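PDB 3F0Y: fiber protein from Human adenovirus 14, which forms the trimeric knob at the tip of the viral fiber and probably engages the cellular receptor that the virus uses for attachment. Local coordinates for residues 43-48 against 52-57; 173-178 against 199-204. One frame throughout, in Å; residues are numbered along the deposited sequence.

Contact 1 of 2, residues 43-48 against 52-57; sequences LTLVKT and VTAFVY
Residues 43-48 and 52-57 form a beta hairpin of the fiber knob, with Thr-44 paired to Phe-55 and Val-46 to Thr-53 as antiparallel hydrogen-bonded pairs. Thr-44 N gives its hydrogen to Phe-55 O at 2.8 Å, and Phe-55 N returns one to Thr-44 O. In the second pair Val-46 N bonds Thr-53 O with an N-H...O angle of 168°. The return bond, Thr-53 N to Val-46 O, is 2.7 Å long.

Leu-43, Leu-45, Val-52, Ala-54 and Val-56 make the apolar part of one face. Lys-47, on the same face near the turn, bonds through NZ to Ser-117 OG and Asn-114 O. Leu-43 CD1 packs on Val-56 CB at 3.7 Å. In Leu-43, CG is anti to the backbone N (chi1 -180°), and the CD1 branch leans across to Val-56. Leu-45 CD2 lies 3.7 Å from Ala-54 CB, while Leu-45 CB meets Val-52 CG1.

Thr-44, Val-46, Thr-53 and Phe-55 occupy the other face. The Thr-44 and Phe-55 side chains lie alongside each other, heading in the same direction, with Thr-44 OG1 3.9 Å from Phe-55 CD2. Near the turn, Thr-48 crosses Thr-53 at about a right angle. Their OG1 atoms share a hydrogen bond of 3.1 Å, and the geometry allows a hydrogen from either hydroxyl. Thr-48 OG1 also makes a weak bond to Leu-51 O. Val-46, Thr-48, Thr-53 and Phe-55 pack against a second subunit.

Four main-chain bonds thus hold the strands, and the threonine pair ties the turn end. Buried Thr-44 OG1 has no polar partner in the model, so across the hairpin this side chain adds only packing beside Phe-55.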
loop_
_atom_site.group_PDB
_atom_site.type_symbol
_atom_site.label_atom_id
_atom_site.label_comp_id
_atom_site.label_asym_id
_atom_site.label_seq_id
_atom_site.Cartn_x
_atom_site.Cartn_y
_atom_site.Cartn_z
ATOM N N LEU A 43 -10.415 -4.406 -11.634
ATOM C CA LEU A 43 -10.356 -4.831 -10.242
ATOM C C LEU A 43 -9.568 -6.125 -10.142
ATOM O O LEU A 43 -9.859 -7.084 -10.852
ATOM C CB LEU A 43 -11.765 -5.043 -9.685
ATOM C CG LEU A 43 -11.845 -5.486 -8.221
ATOM C CD1 LEU A 43 -11.236 -4.430 -7.302
ATOM C CD2 LEU A 43 -13.282 -5.786 -7.829
ATOM N N THR A 44 -8.572 -6.137 -9.260
ATOM C CA THR A 44 -7.758 -7.318 -9.011
ATOM C C THR A 44 -7.720 -7.583 -7.512
ATOM O O THR A 44 -7.260 -6.741 -6.736
ATOM C CB THR A 44 -6.323 -7.129 -9.541
ATOM O OG1 THR A 44 -6.371 -6.731 -10.917
ATOM C CG2 THR A 44 -5.518 -8.418 -9.407
ATOM N N LEU A 45 -8.224 -8.748 -7.115
ATOM C CA LEU A 45 -8.196 -9.183 -5.723
ATOM C C LEU A 45 -7.195 -10.320 -5.604
ATOM O O LEU A 45 -7.368 -11.365 -6.230
ATOM C CB LEU A 45 -9.579 -9.667 -5.284
ATOM C CG LEU A 45 -10.743 -8.694 -5.485
ATOM C CD1 LEU A 45 -12.058 -9.382 -5.168
ATOM C CD2 LEU A 45 -10.563 -7.444 -4.627
ATOM N N VAL A 46 -6.149 -10.113 -4.810
ATOM C CA VAL A 46 -5.127 -11.134 -4.606
ATOM C C VAL A 46 -5.109 -11.592 -3.154
ATOM O O VAL A 46 -5.068 -10.773 -2.236
ATOM C CB VAL A 46 -3.733 -10.622 -4.994
ATOM C CG1 VAL A 46 -2.691 -11.718 -4.789
ATOM C CG2 VAL A 46 -3.730 -10.141 -6.438
ATOM N N LYS A 47 -5.138 -12.907 -2.958
ATOM C CA LYS A 47 -5.044 -13.494 -1.624
ATOM C C LYS A 47 -3.623 -13.368 -1.096
ATOM O O LYS A 47 -2.688 -13.902 -1.691
ATOM C CB LYS A 47 -5.459 -14.964 -1.649
ATOM C CG LYS A 47 -6.958 -15.157 -1.721
ATOM C CD LYS A 47 -7.321 -16.602 -1.970
ATOM C CE LYS A 47 -8.792 -16.821 -1.732
ATOM N NZ LYS A 47 -9.233 -18.179 -2.144
ATOM N N THR A 48 -3.474 -12.656 0.017
ATOM C CA THR A 48 -2.171 -12.412 0.629
ATOM C C THR A 48 -2.243 -12.703 2.127
ATOM O O THR A 48 -2.484 -11.807 2.940
ATOM C CB THR A 48 -1.709 -10.959 0.389
ATOM O OG1 THR A 48 -2.691 -10.049 0.895
ATOM C CG2 THR A 48 -1.513 -10.699 -1.097
ATOM N N VAL A 52 -6.712 -9.676 1.784
ATOM C CA VAL A 52 -6.843 -9.555 0.341
ATOM C C VAL A 52 -6.177 -8.248 -0.053
ATOM O O VAL A 52 -6.423 -7.215 0.569
ATOM C CB VAL A 52 -8.322 -9.537 -0.106
ATOM C CG1 VAL A 52 -8.474 -8.883 -1.478
ATOM C CG2 VAL A 52 -8.889 -10.948 -0.121
ATOM N N THR A 53 -5.311 -8.304 -1.058
ATOM C CA THR A 53 -4.782 -7.102 -1.695
ATOM C C THR A 53 -5.745 -6.717 -2.817
ATOM O O THR A 53 -5.861 -7.431 -3.810
ATOM C CB THR A 53 -3.380 -7.349 -2.288
ATOM O OG1 THR A 53 -2.501 -7.836 -1.268
ATOM C CG2 THR A 53 -2.811 -6.071 -2.881
ATOM N N ALA A 54 -6.444 -5.597 -2.643
ATOM C CA ALA A 54 -7.412 -5.118 -3.630
ATOM C C ALA A 54 -6.800 -3.973 -4.424
ATOM O O ALA A 54 -6.299 -3.013 -3.848
ATOM C CB ALA A 54 -8.691 -4.670 -2.945
ATOM N N PHE A 55 -6.865 -4.086 -5.747
ATOM C CA PHE A 55 -6.164 -3.208 -6.674
ATOM C C PHE A 55 -7.188 -2.751 -7.711
ATOM O O PHE A 55 -7.661 -3.560 -8.511
ATOM C CB PHE A 55 -5.030 -4.017 -7.313
ATOM C CG PHE A 55 -4.254 -3.297 -8.382
ATOM C CD1 PHE A 55 -3.129 -2.549 -8.058
ATOM C CD2 PHE A 55 -4.605 -3.428 -9.722
ATOM C CE1 PHE A 55 -2.388 -1.913 -9.045
ATOM C CE2 PHE A 55 -3.869 -2.791 -10.714
ATOM C CZ PHE A 55 -2.759 -2.037 -10.375
ATOM N N VAL A 56 -7.555 -1.470 -7.678
ATOM C CA VAL A 56 -8.710 -1.000 -8.447
ATOM C C VAL A 56 -8.506 0.350 -9.139
ATOM O O VAL A 56 -7.920 1.276 -8.577
ATOM C CB VAL A 56 -9.980 -0.942 -7.556
ATOM C CG1 VAL A 56 -9.850 0.138 -6.484
ATOM C CG2 VAL A 56 -11.231 -0.726 -8.404
ATOM N N TYR A 57 -8.983 0.439 -10.377
ATOM C CA TYR A 57 -9.084 1.714 -11.080
ATOM C C TYR A 57 -10.134 1.632 -12.174
ATOM O O TYR A 57 -10.653 0.555 -12.476
ATOM C CB TYR A 57 -7.732 2.162 -11.651
ATOM C CG TYR A 57 -7.089 1.222 -12.647
ATOM C CD1 TYR A 57 -6.483 0.043 -12.228
ATOM C CD2 TYR A 57 -7.057 1.529 -14.006
ATOM C CE1 TYR A 57 -5.881 -0.816 -13.135
ATOM C CE2 TYR A 57 -6.454 0.675 -14.921
ATOM C CZ TYR A 57 -5.868 -0.496 -14.478
ATOM O OH TYR A 57 -5.266 -1.351 -15.369
#

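Contact 2 of 2, residues 173-178 against 199-204; sequences IRITWS and FTFYYI
Strands 173-178 and 199-204 face each other across the core, their axes 11.4 Å apart at closest approach. Their directions differ by 142°, so they run roughly antiparallel but splayed. No hydrogen bond links them, and side chains alone bridge the gap. The nearest CA pairs are Ile-173 with Tyr-203 and Ile-175 with Phe-199, the latter 10.2 Å apart.

Ile-173, Ile-175, Phe-201 and Tyr-203 carry the contact, and all four are buried. Ile-173 uses two branches. Its CD1 lies 3.8 Å from Tyr-203 OH and comes at the phenol end obliquely. The two side chains cross at about a right angle. The CG2 methyl, anti to the backbone N of Ile-173, turns to Phe-201 and comes 4.4 Å from its CZ. Ile-175 sends CD1 to Phe-201 CE2, also at 4.4 Å. The Phe-201 ring is thus touched at its outer end by both isoleucines. These are loose van der Waals contacts, and only 172 Å² is buried between the strands.

With CG between the backbone N and the carbonyl carbon (chi1 61°), the Tyr-203 ring extends toward Ile-173 and places OH beside CD1. This hydroxyl hydrogen-bonds to the carbonyl oxygen of Phe-118, so the polar end is satisfied beside the aliphatic tip of Ile-173. Within strand 173-178, Ile-175 CG2 lies over one face of the Trp-177 ring, 3.6 Å above its plane and offset toward the rim. Phe-82 and Leu-160 add to the same core, touching Ile-173 and Tyr-203 respectively.

Facing strands from two antiparallel sheets, joined by apolar side chains that meet in the space between them, are typical of a beta sandwich, the fold of the adenovirus fiber knob.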
loop_
_atom_site.group_PDB
_atom_site.type_symbol
_atom_site.label_atom_id
_atom_site.label_comp_id
_atom_site.label_asym_id
_atom_site.label_seq_id
_atom_site.Cartn_x
_atom_site.Cartn_y
_atom_site.Cartn_z
ATOM N N ILE A 173 -18.665 -4.602 -1.531
ATOM C CA ILE A 173 -17.552 -3.674 -1.652
ATOM C C ILE A 173 -18.069 -2.465 -2.422
ATOM O O ILE A 173 -18.448 -2.581 -3.585
ATOM C CB ILE A 173 -16.358 -4.294 -2.411
ATOM C CG1 ILE A 173 -15.881 -5.579 -1.726
ATOM C CG2 ILE A 173 -15.213 -3.295 -2.501
ATOM C CD1 ILE A 173 -14.779 -6.295 -2.483
ATOM N N ARG A 174 -18.111 -1.316 -1.756
ATOM C CA ARG A 174 -18.545 -0.071 -2.378
ATOM C C ARG A 174 -17.362 0.882 -2.429
ATOM O O ARG A 174 -16.860 1.304 -1.392
ATOM C CB ARG A 174 -19.683 0.557 -1.579
ATOM C CG ARG A 174 -20.966 -0.258 -1.558
ATOM C CD ARG A 174 -22.081 0.539 -0.909
ATOM N NE ARG A 174 -23.382 -0.130 -0.961
ATOM C CZ ARG A 174 -23.885 -0.913 -0.006
ATOM N NH1 ARG A 174 -23.200 -1.175 1.103
ATOM N NH2 ARG A 174 -25.090 -1.444 -0.171
ATOM N N ILE A 175 -16.918 1.206 -3.641
ATOM C CA ILE A 175 -15.756 2.063 -3.847
ATOM C C ILE A 175 -16.218 3.386 -4.440
ATOM O O ILE A 175 -16.746 3.418 -5.549
ATOM C CB ILE A 175 -14.736 1.413 -4.807
ATOM C CG1 ILE A 175 -14.445 -0.034 -4.394
ATOM C CG2 ILE A 175 -13.448 2.220 -4.836
ATOM C CD1 ILE A 175 -13.620 -0.799 -5.410
ATOM N N THR A 176 -16.018 4.471 -3.694
ATOM C CA THR A 176 -16.462 5.799 -4.108
ATOM C C THR A 176 -15.274 6.692 -4.433
ATOM O O THR A 176 -14.443 6.966 -3.569
ATOM C CB THR A 176 -17.291 6.484 -3.005
ATOM O OG1 THR A 176 -18.463 5.708 -2.734
ATOM C CG2 THR A 176 -17.708 7.894 -3.429
ATOM N N TRP A 177 -15.202 7.131 -5.688
ATOM C CA TRP A 177 -14.239 8.137 -6.116
ATOM C C TRP A 177 -14.925 9.488 -6.045
ATOM O O TRP A 177 -16.075 9.622 -6.467
ATOM C CB TRP A 177 -13.799 7.895 -7.559
ATOM C CG TRP A 177 -12.921 6.706 -7.752
ATOM C CD1 TRP A 177 -11.561 6.696 -7.793
ATOM C CD2 TRP A 177 -13.341 5.352 -7.953
ATOM N NE1 TRP A 177 -11.103 5.417 -7.998
ATOM C CE2 TRP A 177 -12.176 4.573 -8.103
ATOM C CE3 TRP A 177 -14.589 4.722 -8.021
ATOM C CZ2 TRP A 177 -12.220 3.192 -8.312
ATOM C CZ3 TRP A 177 -14.633 3.350 -8.231
ATOM C CH2 TRP A 177 -13.455 2.601 -8.374
ATOM N N SER A 178 -14.225 10.487 -5.519
ATOM C CA SER A 178 -14.792 11.825 -5.421
ATOM C C SER A 178 -13.729 12.911 -5.417
ATOM O O SER A 178 -12.573 12.680 -5.057
ATOM C CB SER A 178 -15.654 11.951 -4.161
ATOM O OG SER A 178 -14.860 11.886 -2.988
ATOM N N PHE A 199 -5.680 2.228 -7.244
ATOM C CA PHE A 199 -5.741 2.325 -5.794
ATOM C C PHE A 199 -5.636 0.926 -5.215
ATOM O O PHE A 199 -6.413 0.041 -5.578
ATOM C CB PHE A 199 -7.043 2.981 -5.343
ATOM C CG PHE A 199 -7.210 3.021 -3.849
ATOM C CD1 PHE A 199 -6.251 3.632 -3.050
ATOM C CD2 PHE A 199 -8.322 2.453 -3.242
ATOM C CE1 PHE A 199 -6.396 3.671 -1.671
ATOM C CE2 PHE A 199 -8.477 2.495 -1.860
ATOM C CZ PHE A 199 -7.512 3.104 -1.075
ATOM N N THR A 200 -4.668 0.733 -4.325
ATOM C CA THR A 200 -4.507 -0.535 -3.626
ATOM C C THR A 200 -4.936 -0.384 -2.175
ATOM O O THR A 200 -4.444 0.491 -1.466
ATOM C CB THR A 200 -3.058 -1.036 -3.676
ATOM O OG1 THR A 200 -2.661 -1.198 -5.042
ATOM C CG2 THR A 200 -2.928 -2.375 -2.957
ATOM N N PHE A 201 -5.867 -1.232 -1.749
ATOM C CA PHE A 201 -6.251 -1.303 -0.348
ATOM C C PHE A 201 -6.282 -2.747 0.117
ATOM O O PHE A 201 -6.240 -3.677 -0.693
ATOM C CB PHE A 201 -7.593 -0.608 -0.089
ATOM C CG PHE A 201 -8.761 -1.222 -0.809
ATOM C CD1 PHE A 201 -9.641 -2.064 -0.141
ATOM C CD2 PHE A 201 -9.002 -0.932 -2.145
ATOM C CE1 PHE A 201 -10.732 -2.619 -0.799
ATOM C CE2 PHE A 201 -10.089 -1.485 -2.809
ATOM C CZ PHE A 201 -10.955 -2.330 -2.133
ATOM N N TYR A 202 -6.346 -2.911 1.433
ATOM C CA TYR A 202 -6.270 -4.225 2.053
ATOM C C TYR A 202 -7.442 -4.440 2.997
ATOM O O TYR A 202 -7.932 -3.501 3.622
ATOM C CB TYR A 202 -4.943 -4.372 2.804
ATOM C CG TYR A 202 -3.761 -3.862 2.015
ATOM C CD1 TYR A 202 -2.919 -4.734 1.332
ATOM C CD2 TYR A 202 -3.501 -2.495 1.927
ATOM C CE1 TYR A 202 -1.843 -4.258 0.599
ATOM C CE2 TYR A 202 -2.433 -2.013 1.201
ATOM C CZ TYR A 202 -1.608 -2.895 0.539
ATOM O OH TYR A 202 -0.547 -2.406 -0.182
ATOM N N TYR A 203 -7.897 -5.684 3.079
ATOM C CA TYR A 203 -8.939 -6.034 4.021
ATOM C C TYR A 203 -8.802 -7.479 4.469
ATOM O O TYR A 203 -8.251 -8.316 3.748
ATOM C CB TYR A 203 -10.336 -5.743 3.456
ATOM C CG TYR A 203 -10.725 -6.482 2.190
ATOM C CD1 TYR A 203 -11.151 -7.806 2.235
ATOM C CD2 TYR A 203 -10.714 -5.840 0.955
ATOM C CE1 TYR A 203 -11.533 -8.480 1.079
ATOM C CE2 TYR A 203 -11.094 -6.503 -0.207
ATOM C CZ TYR A 203 -11.503 -7.824 -0.136
ATOM O OH TYR A 203 -11.884 -8.487 -1.281
ATOM N N ILE A 204 -9.293 -7.748 5.674
ATOM C CA ILE A 204 -9.248 -9.081 6.253
ATOM C C ILE A 204 -10.270 -9.934 5.524
ATOM O O ILE A 204 -11.445 -9.574 5.437
ATOM C CB ILE A 204 -9.560 -9.055 7.759
ATOM C CG1 ILE A 204 -8.484 -8.263 8.509
ATOM C CG2 ILE A 204 -9.654 -10.473 8.310
ATOM C CD1 ILE A 204 -8.843 -7.946 9.939
#

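The centres of contact 1 and contact 2 lie about 9 Å apart, and contact 1 comes first along the chain. Strand 199-204 pairs with strand 51-60, so both contacts reach the same sheet. The join is direct. Ala-54 N lies 2.7 Å from Phe-201 O, a probable hydrogen bond. Val-56 O lies 2.8 Å from Phe-199 N, another probable one. Contact 1 is made within that sheet, between neighbouring strands. Contact 2 spans from it to the second sheet, through strand 171-180. One face of the shared sheet, with Leu-45, Ala-54 and Phe-201, packs into the core. The other, with Thr-53, Phe-55 and Tyr-202, meets neighbouring subunits of the trimer.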